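Local atomic coordinates of prolyl oligopeptidase (Novosphingobium capsulatum, PDB entry 1YR2), a protein that probably hydrolyses peptide bonds on the carboxyl side of proline, and far less readily of alanine, in oligopeptides, as a serine endopeptidase of the prolyl oligopeptidase family. Residues 280-285 against 304-309; 296-301 against 346-351; 311-316 against 353-358. One frame throughout, in Å; residues are numbered along the deposited sequence.

Contact 1 of 3, residues 280-285 against 304-309; sequences RWVVIT and GKIGPV
Val-282 and Ile-284 reach across one face of a beta-propeller blade to Ile-306 and Val-309. The blade is a four-stranded antiparallel sheet, and the contact joins its second strand, 281-287, to its fourth, 305-311, one of the two at the edges. Strand 295-302 runs between them, so no hydrogen bond links the two segments: the CA atoms of Val-282 and Ile-306 are 7.7 Å apart, and only side chains bridge the gap. Val-282 and Ile-284 both direct their CB atoms toward strand 305-311, as residues two apart in a strand do. Ile-306 answers with a long reach: its CG1 is anti to the carbonyl carbon (chi1 -62°) and the chain then runs on extended, which brings CD1 to 4.3 Å from Val-282 CG2. Beta-branched valine and isoleucine suit these places, because they favour extended backbone and offer methyl groups on more than one side. The middle strand contributes the small Ala-299, whose CB packs against Ile-306; being short, it fills the floor of the groove without pushing the larger chains apart. Leu-217, in a loop of the preceding blade, and Phe-261, on its strand 258-261, cover this face: Leu-217 meets Val-282 and Ile-306, while Phe-261 meets Ile-284 and Val-309. The face is therefore part of the apolar seam between two adjacent blades. Toward the other end of the contact Ile-284, likewise extended, sends its terminal methyl to a single branch of Val-309, with CD1 of Ile-284 stopping 4.4 Å from CG1 of Val-309.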
loop_
_atom_site.group_PDB
_atom_site.type_symbol
_atom_site.label_atom_id
_atom_site.label_comp_id
_atom_site.label_asym_id
_atom_site.label_seq_id
_atom_site.Cartn_x
_atom_site.Cartn_y
_atom_site.Cartn_z
ATOM N N ARG A 280 -24.170 22.568 -8.765
ATOM C CA ARG A 280 -25.584 22.328 -9.024
ATOM C C ARG A 280 -26.305 21.357 -8.086
ATOM O O ARG A 280 -27.538 21.427 -7.967
ATOM C CB ARG A 280 -25.760 21.841 -10.464
ATOM C CG ARG A 280 -25.660 22.953 -11.512
ATOM C CD ARG A 280 -25.672 22.419 -12.909
ATOM N NE ARG A 280 -26.867 22.650 -13.751
ATOM C CZ ARG A 280 -28.128 22.623 -13.376
ATOM N NH1 ARG A 280 -28.490 22.439 -12.133
ATOM N NH2 ARG A 280 -29.064 22.782 -14.270
ATOM N N TRP A 281 -25.568 20.423 -7.501
ATOM C CA TRP A 281 -26.125 19.360 -6.655
ATOM C C TRP A 281 -25.294 19.141 -5.391
ATOM O O TRP A 281 -24.053 19.048 -5.460
ATOM C CB TRP A 281 -26.206 18.064 -7.429
ATOM C CG TRP A 281 -27.265 18.099 -8.459
ATOM C CD1 TRP A 281 -27.115 18.431 -9.783
ATOM C CD2 TRP A 281 -28.666 17.859 -8.262
ATOM N NE1 TRP A 281 -28.341 18.389 -10.408
ATOM C CE2 TRP A 281 -29.306 18.061 -9.484
ATOM C CE3 TRP A 281 -29.449 17.471 -7.152
ATOM C CZ2 TRP A 281 -30.693 17.892 -9.637
ATOM C CZ3 TRP A 281 -30.796 17.342 -7.296
ATOM C CH2 TRP A 281 -31.409 17.523 -8.537
ATOM N N VAL A 282 -25.994 19.065 -4.257
ATOM C CA VAL A 282 -25.439 18.510 -3.001
ATOM C C VAL A 282 -25.715 17.012 -3.005
ATOM O O VAL A 282 -26.812 16.578 -3.360
ATOM C CB VAL A 282 -26.088 19.170 -1.776
ATOM C CG1 VAL A 282 -25.632 18.586 -0.473
ATOM C CG2 VAL A 282 -25.809 20.679 -1.805
ATOM N N VAL A 283 -24.708 16.224 -2.642
ATOM C CA VAL A 283 -24.814 14.787 -2.574
ATOM C C VAL A 283 -24.337 14.352 -1.207
ATOM O O VAL A 283 -23.198 14.657 -0.755
ATOM C CB VAL A 283 -23.991 14.100 -3.669
ATOM C CG1 VAL A 283 -24.095 12.577 -3.609
ATOM C CG2 VAL A 283 -24.430 14.625 -5.031
ATOM N N ILE A 284 -25.218 13.664 -0.516
ATOM C CA ILE A 284 -24.912 13.212 0.833
ATOM C C ILE A 284 -24.812 11.680 0.804
ATOM O O ILE A 284 -25.739 10.988 0.399
ATOM C CB ILE A 284 -25.966 13.689 1.836
ATOM C CG1 ILE A 284 -25.942 15.211 1.894
ATOM C CG2 ILE A 284 -25.693 13.082 3.212
ATOM C CD1 ILE A 284 -27.123 15.779 2.514
ATOM N N THR A 285 -23.657 11.206 1.254
ATOM C CA THR A 285 -23.317 9.798 1.396
ATOM C C THR A 285 -23.403 9.422 2.854
ATOM O O THR A 285 -22.775 10.066 3.709
ATOM C CB THR A 285 -21.867 9.666 0.890
ATOM O OG1 THR A 285 -21.881 9.967 -0.515
ATOM C CG2 THR A 285 -21.406 8.287 0.933
ATOM N N GLY A 304 -27.863 29.639 -5.216
ATOM C CA GLY A 304 -27.193 29.620 -3.937
ATOM C C GLY A 304 -27.965 28.978 -2.808
ATOM O O GLY A 304 -27.455 28.930 -1.676
ATOM N N LYS A 305 -29.181 28.508 -3.088
ATOM C CA LYS A 305 -30.087 27.962 -2.080
ATOM C C LYS A 305 -30.269 26.461 -2.283
ATOM O O LYS A 305 -30.513 25.990 -3.374
ATOM C CB LYS A 305 -31.455 28.654 -2.162
ATOM C CG LYS A 305 -31.412 30.163 -1.758
ATOM C CD LYS A 305 -32.776 30.747 -1.298
ATOM C CE LYS A 305 -33.173 30.319 0.161
ATOM N NZ LYS A 305 -33.783 28.924 0.236
ATOM N N ILE A 306 -30.145 25.714 -1.201
ATOM C CA ILE A 306 -30.277 24.253 -1.246
ATOM C C ILE A 306 -31.730 23.853 -1.174
ATOM O O ILE A 306 -32.439 24.197 -0.236
ATOM C CB ILE A 306 -29.519 23.639 -0.049
ATOM C CG1 ILE A 306 -28.045 23.972 -0.160
ATOM C CG2 ILE A 306 -29.734 22.137 -0.023
ATOM C CD1 ILE A 306 -27.244 23.581 1.011
ATOM N N GLY A 307 -32.192 23.079 -2.138
ATOM C CA GLY A 307 -33.562 22.642 -2.151
ATOM C C GLY A 307 -33.812 21.470 -1.208
ATOM O O GLY A 307 -32.952 21.081 -0.412
ATOM N N PRO A 308 -35.003 20.899 -1.284
ATOM C CA PRO A 308 -35.349 19.749 -0.437
ATOM C C PRO A 308 -34.386 18.580 -0.681
ATOM O O PRO A 308 -33.993 18.340 -1.813
ATOM C CB PRO A 308 -36.771 19.388 -0.893
ATOM C CG PRO A 308 -37.267 20.512 -1.627
ATOM C CD PRO A 308 -36.111 21.287 -2.185
ATOM N N VAL A 309 -33.998 17.891 0.383
ATOM C CA VAL A 309 -33.097 16.723 0.322
ATOM C C VAL A 309 -33.948 15.489 0.063
ATOM O O VAL A 309 -34.920 15.237 0.822
ATOM C CB VAL A 309 -32.287 16.548 1.625
ATOM C CG1 VAL A 309 -31.341 15.331 1.537
ATOM C CG2 VAL A 309 -31.446 17.757 1.906
#

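Contact 2 of 3, residues 296-301 against 346-351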
loop_
_atom_site.group_PDB
_atom_site.type_symbol
_atom_site.label_atom_id
_atom_site.label_comp_id
_atom_site.label_asym_id
_atom_site.label_seq_id
_atom_site.Cartn_x
_atom_site.Cartn_y
_atom_site.Cartn_z
ATOM N N VAL A 296 -27.596 7.295 -0.491
ATOM C CA VAL A 296 -27.316 8.536 -1.196
ATOM C C VAL A 296 -28.551 9.384 -1.156
ATOM O O VAL A 296 -29.650 8.888 -1.540
ATOM C CB VAL A 296 -26.883 8.280 -2.700
ATOM C CG1 VAL A 296 -26.569 9.635 -3.403
ATOM C CG2 VAL A 296 -25.667 7.372 -2.779
ATOM N N HIS A 297 -28.413 10.622 -0.663
ATOM C CA HIS A 297 -29.427 11.642 -0.774
ATOM C C HIS A 297 -28.902 12.821 -1.612
ATOM O O HIS A 297 -27.682 13.075 -1.631
ATOM C CB HIS A 297 -29.851 12.163 0.593
ATOM C CG HIS A 297 -30.600 11.167 1.417
ATOM N ND1 HIS A 297 -30.004 10.067 1.983
ATOM C CD2 HIS A 297 -31.920 11.089 1.736
ATOM C CE1 HIS A 297 -30.921 9.366 2.639
ATOM N NE2 HIS A 297 -32.095 9.958 2.495
ATOM N N VAL A 298 -29.795 13.500 -2.336
ATOM C CA VAL A 298 -29.380 14.621 -3.192
ATOM C C VAL A 298 -30.274 15.836 -2.958
ATOM O O VAL A 298 -31.401 15.700 -2.515
ATOM C CB VAL A 298 -29.375 14.265 -4.697
ATOM C CG1 VAL A 298 -28.387 13.140 -4.940
ATOM C CG2 VAL A 298 -30.761 13.920 -5.203
ATOM N N ALA A 299 -29.742 17.018 -3.232
ATOM C CA ALA A 299 -30.515 18.235 -3.156
ATOM C C ALA A 299 -30.059 19.140 -4.239
ATOM O O ALA A 299 -28.877 19.407 -4.398
ATOM C CB ALA A 299 -30.357 18.912 -1.833
ATOM N N ARG A 300 -31.022 19.652 -4.974
ATOM C CA ARG A 300 -30.775 20.648 -6.012
ATOM C C ARG A 300 -30.401 22.036 -5.439
ATOM O O ARG A 300 -31.074 22.579 -4.552
ATOM C CB ARG A 300 -32.029 20.748 -6.897
ATOM C CG ARG A 300 -31.925 21.696 -8.046
ATOM C CD ARG A 300 -33.255 21.811 -8.830
ATOM N NE ARG A 300 -33.634 20.521 -9.408
ATOM C CZ ARG A 300 -33.413 20.126 -10.661
ATOM N NH1 ARG A 300 -32.833 20.924 -11.557
ATOM N NH2 ARG A 300 -33.809 18.917 -11.036
ATOM N N VAL A 301 -29.353 22.632 -5.991
ATOM C CA VAL A 301 -28.941 23.990 -5.630
ATOM C C VAL A 301 -29.375 24.932 -6.767
ATOM O O VAL A 301 -29.080 24.694 -7.932
ATOM C CB VAL A 301 -27.427 24.087 -5.421
ATOM C CG1 VAL A 301 -27.023 25.479 -4.946
ATOM C CG2 VAL A 301 -26.952 23.040 -4.441
ATOM N N VAL A 346 -26.608 8.916 -13.147
ATOM C CA VAL A 346 -27.984 9.217 -12.742
ATOM C C VAL A 346 -28.388 10.574 -13.312
ATOM O O VAL A 346 -27.718 11.576 -13.079
ATOM C CB VAL A 346 -28.050 9.266 -11.248
ATOM C CG1 VAL A 346 -29.462 9.549 -10.767
ATOM C CG2 VAL A 346 -27.571 7.972 -10.723
ATOM N N ASP A 347 -29.452 10.600 -14.094
ATOM C CA ASP A 347 -30.001 11.833 -14.681
ATOM C C ASP A 347 -31.177 12.303 -13.849
ATOM O O ASP A 347 -32.131 11.551 -13.612
ATOM C CB ASP A 347 -30.442 11.545 -16.103
ATOM C CG ASP A 347 -30.772 12.803 -16.884
ATOM O OD1 ASP A 347 -31.673 13.541 -16.462
ATOM O OD2 ASP A 347 -30.184 13.124 -17.935
ATOM N N LEU A 348 -31.064 13.520 -13.328
ATOM C CA LEU A 348 -32.091 14.085 -12.483
ATOM C C LEU A 348 -32.872 15.204 -13.137
ATOM O O LEU A 348 -33.510 15.969 -12.431
ATOM C CB LEU A 348 -31.407 14.627 -11.228
ATOM C CG LEU A 348 -30.606 13.585 -10.443
ATOM C CD1 LEU A 348 -29.667 14.238 -9.415
ATOM C CD2 LEU A 348 -31.484 12.602 -9.748
ATOM N N SER A 349 -32.788 15.343 -14.457
ATOM C CA SER A 349 -33.529 16.399 -15.137
ATOM C C SER A 349 -35.017 16.092 -15.262
ATOM O O SER A 349 -35.805 17.000 -15.374
ATOM C CB SER A 349 -32.954 16.693 -16.519
ATOM O OG SER A 349 -32.999 15.547 -17.342
ATOM N N GLY A 350 -35.394 14.822 -15.179
ATOM C CA GLY A 350 -36.781 14.391 -15.327
ATOM C C GLY A 350 -37.500 14.446 -14.002
ATOM O O GLY A 350 -36.915 14.818 -13.010
ATOM N N SER A 351 -38.775 14.090 -13.979
ATOM C CA SER A 351 -39.534 14.025 -12.730
ATOM C C SER A 351 -39.052 12.916 -11.800
ATOM O O SER A 351 -39.159 13.077 -10.618
ATOM C CB SER A 351 -41.051 13.906 -12.980
ATOM O OG SER A 351 -41.330 12.929 -13.981
#
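A charged guanidinium group brought up to a main-chain carbonyl sets this contact apart: Arg-300 NH2 stands 3.3 Å from Leu-348 O. The oxygen lies at the edge of the guanidinium, near its plane. Arg-300 gets there by starting with CG anti to its backbone nitrogen (chi1 -178°), running straight through chi2 and then bending at chi3 (-62°), which swings the guanidinium toward the loop that starts at Leu-348. Its NH1 also makes a long, weak ion pair with Asp-328, and arginine suits a partly exposed position where the guanidinium can stay near polar atoms and solvent while the aliphatic stem packs on Trp-281. Deeper in, the contact is apolar. Leu-348 points its CB toward the other segment, and its CD1 comes within 4.4 Å of Val-298 CG2; Leu-330 touches both of these residues. The setting is the seam between two successive blades of the beta-propeller: Val-298 and Arg-300 belong to the third strand of one sheet, whereas Leu-348 opens the loop joining strands 342-347 and 354-357, the last two of the next. That loop begins with an Asx turn. Asp-347 OD1 accepts the backbone N of Ser-349 at 2.9 Å, almost in line with its own C-O bond and with an N-H...O angle of 158°. The hydroxyl OG of Ser-349 donates to the same oxygen at 2.6 Å, on its syn lone pair. Ser-349 thus grips that one carboxylate oxygen twice, closing a turn around Leu-348, while Asp-347 OD2 takes a hydrogen bond from Gln-329 NE2.

Contact 3 of 3, residues 311-316 against 353-358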
loop_
_atom_site.group_PDB
_atom_site.type_symbol
_atom_site.label_atom_id
_atom_site.label_comp_id
_atom_site.label_asym_id
_atom_site.label_seq_id
_atom_site.Cartn_x
_atom_site.Cartn_y
_atom_site.Cartn_z
ATOM N N ALA A 311 -34.112 11.195 -1.201
ATOM C CA ALA A 311 -33.371 9.961 -1.195
ATOM C C ALA A 311 -33.206 9.485 -2.618
ATOM O O ALA A 311 -34.185 9.359 -3.327
ATOM C CB ALA A 311 -34.149 8.910 -0.396
ATOM N N LEU A 312 -31.982 9.214 -3.045
ATOM C CA LEU A 312 -31.779 8.619 -4.371
ATOM C C LEU A 312 -31.570 7.110 -4.235
ATOM O O LEU A 312 -32.097 6.353 -4.988
ATOM C CB LEU A 312 -30.545 9.253 -4.994
ATOM C CG LEU A 312 -30.391 9.661 -6.449
ATOM C CD1 LEU A 312 -28.947 9.556 -6.878
ATOM C CD2 LEU A 312 -31.361 9.006 -7.423
ATOM N N ILE A 313 -30.730 6.697 -3.299
ATOM C CA ILE A 313 -30.500 5.291 -2.962
ATOM C C ILE A 313 -30.863 5.200 -1.477
ATOM O O ILE A 313 -30.088 5.583 -0.631
ATOM C CB ILE A 313 -28.994 4.916 -3.159
ATOM C CG1 ILE A 313 -28.535 5.104 -4.605
ATOM C CG2 ILE A 313 -28.689 3.490 -2.609
ATOM C CD1 ILE A 313 -29.221 4.225 -5.640
ATOM N N PRO A 314 -32.092 4.821 -1.160
ATOM C CA PRO A 314 -32.565 4.922 0.232
ATOM C C PRO A 314 -32.106 3.823 1.198
ATOM O O PRO A 314 -32.209 4.021 2.420
ATOM C CB PRO A 314 -34.101 4.894 0.087
ATOM C CG PRO A 314 -34.374 4.278 -1.241
ATOM C CD PRO A 314 -33.154 4.449 -2.088
ATOM N N ASP A 315 -31.680 2.684 0.701
ATOM C CA ASP A 315 -31.350 1.550 1.576
ATOM C C ASP A 315 -29.857 1.260 1.553
ATOM O O ASP A 315 -29.149 1.591 0.599
ATOM C CB ASP A 315 -32.137 0.294 1.194
ATOM C CG ASP A 315 -33.632 0.520 1.167
ATOM O OD1 ASP A 315 -34.187 1.036 2.178
ATOM O OD2 ASP A 315 -34.343 0.218 0.166
ATOM N N LEU A 316 -29.381 0.620 2.609
ATOM C CA LEU A 316 -27.991 0.215 2.708
ATOM C C LEU A 316 -27.838 -1.164 2.155
ATOM O O LEU A 316 -28.072 -2.138 2.879
ATOM C CB LEU A 316 -27.575 0.166 4.172
ATOM C CG LEU A 316 -27.320 1.472 4.891
ATOM C CD1 LEU A 316 -27.097 1.167 6.338
ATOM C CD2 LEU A 316 -26.097 2.153 4.295
ATOM N N PRO A 353 -35.604 10.182 -11.065
ATOM C CA PRO A 353 -34.215 9.858 -11.429
ATOM C C PRO A 353 -34.154 8.689 -12.430
ATOM O O PRO A 353 -34.942 7.735 -12.308
ATOM C CB PRO A 353 -33.590 9.465 -10.089
ATOM C CG PRO A 353 -34.379 10.215 -9.051
ATOM C CD PRO A 353 -35.772 10.141 -9.597
ATOM N N ARG A 354 -33.278 8.801 -13.431
ATOM C CA ARG A 354 -33.028 7.738 -14.397
ATOM C C ARG A 354 -31.618 7.212 -14.203
ATOM O O ARG A 354 -30.675 8.020 -14.194
ATOM C CB ARG A 354 -33.138 8.292 -15.828
ATOM C CG ARG A 354 -33.089 7.189 -16.916
ATOM C CD ARG A 354 -33.317 7.686 -18.351
ATOM N NE ARG A 354 -33.590 6.550 -19.275
ATOM C CZ ARG A 354 -33.659 6.624 -20.629
ATOM N NH1 ARG A 354 -33.456 7.777 -21.267
ATOM N NH2 ARG A 354 -33.932 5.533 -21.350
ATOM N N PHE A 355 -31.467 5.886 -14.058
ATOM C CA PHE A 355 -30.156 5.253 -13.816
ATOM C C PHE A 355 -29.726 4.599 -15.108
ATOM O O PHE A 355 -30.532 3.914 -15.745
ATOM C CB PHE A 355 -30.236 4.185 -12.707
ATOM C CG PHE A 355 -30.519 4.762 -11.339
ATOM C CD1 PHE A 355 -31.803 5.088 -10.981
ATOM C CD2 PHE A 355 -29.496 5.042 -10.453
ATOM C CE1 PHE A 355 -32.054 5.650 -9.737
ATOM C CE2 PHE A 355 -29.753 5.575 -9.190
ATOM C CZ PHE A 355 -31.023 5.890 -8.849
ATOM N N ASP A 356 -28.491 4.848 -15.526
ATOM C CA ASP A 356 -27.931 4.210 -16.726
ATOM C C ASP A 356 -26.525 3.707 -16.368
ATOM O O ASP A 356 -25.711 4.478 -15.915
ATOM C CB ASP A 356 -27.840 5.185 -17.919
ATOM C CG ASP A 356 -29.200 5.603 -18.467
ATOM O OD1 ASP A 356 -29.973 4.727 -18.908
ATOM O OD2 ASP A 356 -29.577 6.801 -18.525
ATOM N N THR A 357 -26.250 2.422 -16.571
ATOM C CA THR A 357 -24.907 1.909 -16.365
ATOM C C THR A 357 -24.111 2.270 -17.595
ATOM O O THR A 357 -24.383 1.776 -18.622
ATOM C CB THR A 357 -24.965 0.408 -16.179
ATOM O OG1 THR A 357 -25.653 0.152 -14.947
ATOM C CG2 THR A 357 -23.567 -0.196 -16.034
ATOM N N VAL A 358 -23.193 3.225 -17.503
ATOM C CA VAL A 358 -22.494 3.682 -18.703
ATOM C C VAL A 358 -21.207 2.907 -18.949
ATOM O O VAL A 358 -20.720 2.811 -20.088
ATOM C CB VAL A 358 -22.239 5.205 -18.678
ATOM C CG1 VAL A 358 -23.556 5.987 -18.893
ATOM C CG2 VAL A 358 -21.551 5.652 -17.366
#
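Leu-312 has an unusual chi1, -140°, well away from a staggered value, which with a roughly trans chi2 (-150°) carries its CD2 methyl up to Pro-353 and Phe-355. Phe-355 comes to meet it with CG anti to the carbonyl carbon (chi1 -67°), its CB directed at the other segment. CD2 of Leu-312 is 3.4 Å from Phe-355 CZ and 3.5 Å from Pro-353 CB, a tight fit for carbon atoms, so one methyl group touches two rings at once. It approaches the phenyl ring obliquely. Ile-313 supplies a second methyl to the same ring, also at a slant: its CD1 lies 3.8 Å from Phe-355 CE2. The two are consecutive residues of a classic beta bulge, both facing Val-296, which is consistent with both reaching one aromatic partner. Leucine is long and flexible enough to reach across, the rigid ring of Pro-353 offers it a fixed apolar surface, and the broad phenyl group lets the two methyls straddle its CZ end, Leu-312 CD2 and Ile-313 CD1 on opposite sides of its plane. The bulge falls where an edge strand of one propeller blade, 305-311, gives way to the link that leads to the next blade. Phe-355, in turn, sits on strand 354-357, at an edge of that following blade, and rests on Val-346 of its neighbour strand 342-347. Leu-312 touches Val-346 as well, and Val-298 of strand 295-302 lies against it from its own blade, which places the cluster between the margins of the two sheets.

In the fold
The three contacts run from one face of a blade, through it, to the seam with the next blade. Strand 295-302 is common ground: contact 1 lies on its one face, contact 2 on the other, with centres 9 Å apart, and a probable hydrogen bond from Gly-307 N to Arg-300 O (2.7 Å) links them. Contacts 2 and 3, centres 10 Å apart, line the same seam; probable hydrogen bonds join Val-296 O and Leu-312 N (2.8 Å) in one blade, Asp-347 N and Arg-354 O (2.9 Å) in the next. Contacts 1 and 3 are 16 Å apart between centres. All belong to the propeller rather than to the hydrolase domain, where Ser-575, in a Gly-x-Ser-x-Gly elbow, is probably the nucleophile.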